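PDB 3LHF: serine Recombinase from Sulfolobus solfataricus, which probably binds DNA and exchanges its strands as a transposon-encoded recombinase, the chain here being its resolvase-type domain. Local coordinates for residues K3-A8 / N61-V66; V68-R73 / N97-E102. The protein carries 1 engineered substitution. All blocks are in the same frame, centred on the assembly; numbering follows the deposited sequence.

Contact 1 (K3-A8 / N61-V66); sequences KVILYA and NEVSRV
With its CG1 turned opposite the backbone N (chi1 -174°), Val4 lays that methyl alongside the Arg65 chain, touching CB through NE, with CG1 3.9 Å from Arg65 NE. The other methyl, CG2, comes 3.6 Å from Ser64 OG. Lys3 reaches its neighbour differently: bends at chi2, chi3 and chi4 carry its chain beside that of Glu62, both pointing the same way, and bring Lys3 CE to 3.8 Å from Glu62 OE1. Since Lys3 NZ stays 4.3 Å from Glu62 OE1, the opposite charges probably attract, but the pair falls short of a salt bridge.

The backbones run parallel, with a beta bulge at their start. Lys3 pairs with Val63 but Val4 with Arg65, which leaves Ser64 as the extra residue, and Lys3 O accepts from two successive amides: a nearly straight bond from Arg65 N (3.2 Å, 170° at hydrogen) and a weak, bent one from Ser64 N. Beyond it, Ile5 N donates to Arg65 O at 2.7 Å and 163°, the donor tilted somewhat from the carbonyl plane. On the face bearing Ile5, Val63 and Val66, Ile5 CG1 meets Val63 CG1 at 4.0 Å, the side chains crossing near a right angle; helix 49-58 packs there through Ile58. This joins the two central strands of the four-stranded parallel sheet of the resolvase-type domain.

Replacing Lys3 with an alanine is likely to leave the Glu62 carboxylate without its nearby positive charge and Glu62 CB without the lysine chain that lies beside it.

Arg65 NE is buried without a hydrogen-bond partner and makes a long, weak ion pair with Glu92. The well-formed bonds are the backbone ones from Arg65 N and Ile5 N, and the side chains add mainly aliphatic packing.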
loop_
_atom_site.group_PDB
_atom_site.type_symbol
_atom_site.label_atom_id
_atom_site.label_comp_id
_atom_site.label_asym_id
_atom_site.label_seq_id
_atom_site.Cartn_x
_atom_site.Cartn_y
_atom_site.Cartn_z
ATOM N N LYS D 3 4.009 -1.918 -24.754
ATOM C CA LYS D 3 4.560 -0.637 -24.332
ATOM C C LYS D 3 5.459 -0.744 -23.097
ATOM O O LYS D 3 5.115 -1.368 -22.121
ATOM C CB LYS D 3 3.421 0.335 -24.041
ATOM C CG LYS D 3 3.036 1.227 -25.172
ATOM C CD LYS D 3 1.605 1.021 -25.625
ATOM C CE LYS D 3 0.622 1.971 -24.955
ATOM N NZ LYS D 3 0.500 3.305 -25.579
ATOM N N VAL D 4 6.613 -0.104 -23.182
ATOM C CA VAL D 4 7.577 -0.002 -22.114
ATOM C C VAL D 4 7.529 1.397 -21.550
ATOM O O VAL D 4 7.772 2.340 -22.237
ATOM C CB VAL D 4 8.973 -0.219 -22.667
ATOM C CG1 VAL D 4 9.991 -0.257 -21.565
ATOM C CG2 VAL D 4 9.015 -1.463 -23.498
ATOM N N ILE D 5 7.212 1.517 -20.280
ATOM C CA ILE D 5 7.011 2.810 -19.688
ATOM C C ILE D 5 8.091 3.211 -18.712
ATOM O O ILE D 5 8.478 2.461 -17.850
ATOM C CB ILE D 5 5.680 2.876 -18.973
ATOM C CG1 ILE D 5 4.604 2.167 -19.790
ATOM C CG2 ILE D 5 5.315 4.293 -18.670
ATOM C CD1 ILE D 5 4.168 2.891 -20.994
ATOM N N LEU D 6 8.548 4.433 -18.865
ATOM C CA LEU D 6 9.411 5.047 -17.921
ATOM C C LEU D 6 8.538 5.850 -16.963
ATOM O O LEU D 6 7.915 6.796 -17.362
ATOM C CB LEU D 6 10.364 5.966 -18.662
ATOM C CG LEU D 6 11.372 5.405 -19.663
ATOM C CD1 LEU D 6 12.276 6.467 -20.134
ATOM C CD2 LEU D 6 12.172 4.320 -19.083
ATOM N N TYR D 7 8.482 5.446 -15.703
ATOM C CA TYR D 7 7.691 6.147 -14.707
ATOM C C TYR D 7 8.535 6.817 -13.665
ATOM O O TYR D 7 9.328 6.194 -13.020
ATOM C CB TYR D 7 6.695 5.237 -13.995
ATOM C CG TYR D 7 5.953 5.980 -12.917
ATOM C CD1 TYR D 7 6.490 6.126 -11.661
ATOM C CD2 TYR D 7 4.741 6.579 -13.170
ATOM C CE1 TYR D 7 5.851 6.807 -10.699
ATOM C CE2 TYR D 7 4.094 7.264 -12.205
ATOM C CZ TYR D 7 4.653 7.371 -10.964
ATOM O OH TYR D 7 4.021 8.056 -9.983
ATOM N N ALA D 8 8.339 8.101 -13.497
ATOM C CA ALA D 8 9.164 8.876 -12.616
ATOM C C ALA D 8 8.352 9.777 -11.718
ATOM O O ALA D 8 7.340 10.274 -12.116
ATOM C CB ALA D 8 10.130 9.663 -13.408
ATOM N N ASN D 61 -3.930 -4.220 -20.652
ATOM C CA ASN D 61 -3.003 -4.952 -21.486
ATOM C C ASN D 61 -2.268 -4.158 -22.543
ATOM O O ASN D 61 -2.155 -4.593 -23.673
ATOM C CB ASN D 61 -3.665 -6.187 -22.065
ATOM C CG ASN D 61 -4.109 -7.142 -20.998
ATOM O OD1 ASN D 61 -3.334 -7.922 -20.482
ATOM N ND2 ASN D 61 -5.359 -7.060 -20.643
ATOM N N GLU D 62 -1.746 -3.002 -22.149
ATOM C CA GLU D 62 -0.920 -2.191 -23.019
ATOM C C GLU D 62 0.544 -2.109 -22.623
ATOM O O GLU D 62 1.330 -1.487 -23.309
ATOM C CB GLU D 62 -1.476 -0.784 -23.131
ATOM C CG GLU D 62 -2.882 -0.701 -23.546
ATOM C CD GLU D 62 -3.472 0.606 -23.216
ATOM O OE1 GLU D 62 -2.992 1.604 -23.720
ATOM O OE2 GLU D 62 -4.413 0.639 -22.435
ATOM N N VAL D 63 0.916 -2.702 -21.502
ATOM C CA VAL D 63 2.285 -2.576 -21.014
ATOM C C VAL D 63 3.024 -3.883 -20.999
ATOM O O VAL D 63 2.628 -4.805 -20.334
ATOM C CB VAL D 63 2.298 -2.052 -19.582
ATOM C CG1 VAL D 63 3.675 -1.713 -19.154
ATOM C CG2 VAL D 63 1.368 -0.887 -19.422
ATOM N N SER D 64 4.069 -3.970 -21.795
ATOM C CA SER D 64 5.088 -4.977 -21.629
ATOM C C SER D 64 5.961 -4.772 -20.410
ATOM O O SER D 64 6.312 -5.698 -19.735
ATOM C CB SER D 64 5.930 -5.085 -22.876
ATOM O OG SER D 64 7.171 -4.485 -22.683
ATOM N N ARG D 65 6.363 -3.546 -20.166
ATOM C CA ARG D 65 7.241 -3.277 -19.049
ATOM C C ARG D 65 7.076 -1.873 -18.475
ATOM O O ARG D 65 6.751 -0.947 -19.188
ATOM C CB ARG D 65 8.669 -3.524 -19.497
ATOM C CG ARG D 65 9.713 -2.958 -18.654
ATOM C CD ARG D 65 11.010 -3.260 -19.269
ATOM N NE ARG D 65 10.845 -3.901 -20.554
ATOM C CZ ARG D 65 11.831 -4.414 -21.261
ATOM N NH1 ARG D 65 13.059 -4.371 -20.809
ATOM N NH2 ARG D 65 11.588 -4.981 -22.418
ATOM N N VAL D 66 7.300 -1.735 -17.178
ATOM C CA VAL D 66 7.433 -0.446 -16.543
ATOM C C VAL D 66 8.791 -0.368 -15.926
ATOM O O VAL D 66 9.195 -1.264 -15.256
ATOM C CB VAL D 66 6.461 -0.239 -15.415
ATOM C CG1 VAL D 66 6.586 1.146 -14.882
ATOM C CG2 VAL D 66 5.066 -0.533 -15.844
#

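Contact 2 (V68-R73 / N97-E102); sequences VAYPDR and NQEDKE
Tyr70 packs closely on Asn97: ring atom CE1 of Tyr70 is 3.4 Å from Asn97 CB, the methylene approaching the ring obliquely. With Tyr70 CG opposite its own carbonyl carbon (chi1 -51°), the ring lies across the 97-102 loop. The backbones are joined here by one weak bond, Asn97 N to Ala69 O, 2.8 Å long but bent to 121° at the hydrogen. Pro71 CD adds a contact at 3.5 Å with Asn97 O.

Both segments lie at the C-terminal ends of neighbouring parallel strands, 63-68 and 92-95, in the alpha/beta resolvase-type domain. The chain leaving strand 63-68 enters the short helix 71-74, while the chain after strand 92-95 makes an inverse gamma turn centred on Gln98 and reaches Lys101, the N-cap position of helix 102-122.

The contact is looser at the exposed Lys101 and Gln98. Lys101 CD comes no nearer than 4.0 Å to Tyr70 OH, and Gln98 meets Pro71 just as loosely. Asp72 OD2 and Asp100 OD1 stand 3.6 Å apart, their carboxylate planes 80° to each other. Asp100 has two salt-bridge partners, Arg76 and Lys119 of the second subunit, and Arg73 NH1 bridges to Asp72 OD1 at 2.8 Å.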
loop_
_atom_site.group_PDB
_atom_site.type_symbol
_atom_site.label_atom_id
_atom_site.label_comp_id
_atom_site.label_asym_id
_atom_site.label_seq_id
_atom_site.Cartn_x
_atom_site.Cartn_y
_atom_site.Cartn_z
ATOM N N VAL D 68 11.300 1.961 -13.412
ATOM C CA VAL D 68 11.491 3.037 -12.454
ATOM C C VAL D 68 12.874 3.015 -11.849
ATOM O O VAL D 68 13.511 2.008 -11.836
ATOM C CB VAL D 68 10.515 2.954 -11.336
ATOM C CG1 VAL D 68 9.154 3.099 -11.860
ATOM C CG2 VAL D 68 10.694 1.660 -10.592
ATOM N N ALA D 69 13.353 4.163 -11.423
ATOM C CA ALA D 69 14.665 4.298 -10.809
ATOM C C ALA D 69 14.869 3.615 -9.446
ATOM O O ALA D 69 15.917 3.101 -9.173
ATOM C CB ALA D 69 15.064 5.734 -10.748
ATOM N N TYR D 70 13.849 3.665 -8.605
ATOM C CA TYR D 70 13.786 2.969 -7.343
ATOM C C TYR D 70 12.380 2.419 -7.213
ATOM O O TYR D 70 11.469 2.924 -7.815
ATOM C CB TYR D 70 14.041 3.910 -6.175
ATOM C CG TYR D 70 15.259 4.778 -6.255
ATOM C CD1 TYR D 70 16.522 4.264 -6.100
ATOM C CD2 TYR D 70 15.138 6.120 -6.442
ATOM C CE1 TYR D 70 17.616 5.059 -6.157
ATOM C CE2 TYR D 70 16.218 6.911 -6.493
ATOM C CZ TYR D 70 17.454 6.385 -6.353
ATOM O OH TYR D 70 18.523 7.217 -6.421
ATOM N N PRO D 71 12.188 1.411 -6.391
ATOM C CA PRO D 71 10.847 0.895 -6.156
ATOM C C PRO D 71 10.024 1.952 -5.449
ATOM O O PRO D 71 8.823 1.948 -5.477
ATOM C CB PRO D 71 11.101 -0.297 -5.273
ATOM C CG PRO D 71 12.408 -0.707 -5.620
ATOM C CD PRO D 71 13.191 0.501 -5.852
ATOM N N ASP D 72 10.742 2.889 -4.869
ATOM C CA ASP D 72 10.243 3.980 -4.075
ATOM C C ASP D 72 9.327 4.791 -4.948
ATOM O O ASP D 72 8.315 5.292 -4.535
ATOM C CB ASP D 72 11.456 4.850 -3.759
ATOM C CG ASP D 72 11.336 5.611 -2.484
ATOM O OD1 ASP D 72 10.505 6.493 -2.374
ATOM O OD2 ASP D 72 12.133 5.372 -1.595
ATOM N N ARG D 73 9.733 4.931 -6.183
ATOM C CA ARG D 73 9.059 5.820 -7.043
ATOM C C ARG D 73 7.641 5.350 -7.187
ATOM O O ARG D 73 6.753 6.154 -7.178
ATOM C CB ARG D 73 9.751 5.843 -8.391
ATOM C CG ARG D 73 10.843 6.863 -8.533
ATOM C CD ARG D 73 11.585 7.027 -7.293
ATOM N NE ARG D 73 11.466 8.362 -6.764
ATOM C CZ ARG D 73 11.555 8.659 -5.484
ATOM N NH1 ARG D 73 11.778 7.721 -4.607
ATOM N NH2 ARG D 73 11.427 9.899 -5.086
ATOM N N ASN D 97 17.545 0.882 -9.550
ATOM C CA ASN D 97 18.331 0.973 -8.337
ATOM C C ASN D 97 17.583 0.344 -7.210
ATOM O O ASN D 97 16.586 0.852 -6.776
ATOM C CB ASN D 97 18.687 2.401 -7.991
ATOM C CG ASN D 97 19.592 3.019 -8.989
ATOM O OD1 ASN D 97 20.407 2.369 -9.588
ATOM N ND2 ASN D 97 19.432 4.287 -9.192
ATOM N N GLN D 98 18.074 -0.785 -6.750
ATOM C CA GLN D 98 17.367 -1.572 -5.777
ATOM C C GLN D 98 17.598 -1.126 -4.338
ATOM O O GLN D 98 18.208 -1.828 -3.570
ATOM C CB GLN D 98 17.768 -3.019 -5.967
ATOM C CG GLN D 98 16.725 -4.004 -5.626
ATOM C CD GLN D 98 15.777 -4.263 -6.741
ATOM O OE1 GLN D 98 16.168 -4.653 -7.826
ATOM N NE2 GLN D 98 14.512 -4.057 -6.477
ATOM N N GLU D 99 17.071 0.036 -3.987
ATOM C CA GLU D 99 17.306 0.674 -2.700
ATOM C C GLU D 99 16.217 1.667 -2.282
ATOM O O GLU D 99 15.417 2.096 -3.083
ATOM C CB GLU D 99 18.642 1.392 -2.739
ATOM C CG GLU D 99 18.858 2.397 -1.664
ATOM C CD GLU D 99 20.113 3.177 -1.871
ATOM O OE1 GLU D 99 20.387 3.521 -3.013
ATOM O OE2 GLU D 99 20.816 3.449 -0.898
ATOM N N ASP D 100 16.238 2.033 -1.013
ATOM C CA ASP D 100 15.485 3.152 -0.493
ATOM C C ASP D 100 16.492 4.278 -0.234
ATOM O O ASP D 100 17.557 4.045 0.279
ATOM C CB ASP D 100 14.782 2.798 0.821
ATOM C CG ASP D 100 13.609 1.876 0.648
ATOM O OD1 ASP D 100 12.800 2.067 -0.253
ATOM O OD2 ASP D 100 13.481 0.956 1.440
ATOM N N LYS D 101 16.146 5.497 -0.607
ATOM C CA LYS D 101 17.001 6.637 -0.349
ATOM C C LYS D 101 16.540 7.365 0.907
ATOM O O LYS D 101 15.366 7.493 1.150
ATOM C CB LYS D 101 17.064 7.545 -1.565
ATOM C CG LYS D 101 18.472 7.882 -1.996
ATOM C CD LYS D 101 19.236 6.683 -2.506
ATOM C CE LYS D 101 20.255 6.170 -1.503
ATOM N NZ LYS D 101 21.638 6.187 -1.979
ATOM N N GLU D 102 17.469 7.816 1.727
ATOM C CA GLU D 102 17.127 8.228 3.077
ATOM C C GLU D 102 16.187 9.383 3.267
ATOM O O GLU D 102 15.251 9.267 4.015
ATOM C CB GLU D 102 18.396 8.566 3.834
ATOM C CG GLU D 102 18.303 8.365 5.318
ATOM C CD GLU D 102 19.544 8.809 6.020
ATOM O OE1 GLU D 102 19.440 9.614 6.939
ATOM O OE2 GLU D 102 20.629 8.366 5.646
#

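From the N terminus, strand 3-10 is laid down first, and the chain passes through helix 16-29, strand 35-40 and helix 49-58 before contact 1 closes a loop of 52 intervening residues. Contact 2 opens just afterward, where strand 63-68 ends, and closes after helix 79-88 and strand 92-95, across 23 residues. The two loops therefore run in series, without nesting or crossing. Their centres are about 17 Å apart, yet they touch: Tyr7 O packs against Val68 CG1 at 3.3 Å. Contact 1 joins the central strands, whereas contact 2 ties the loops beyond strands 63-68 and 92-95 and leads into long helix 102-122, near the second subunit.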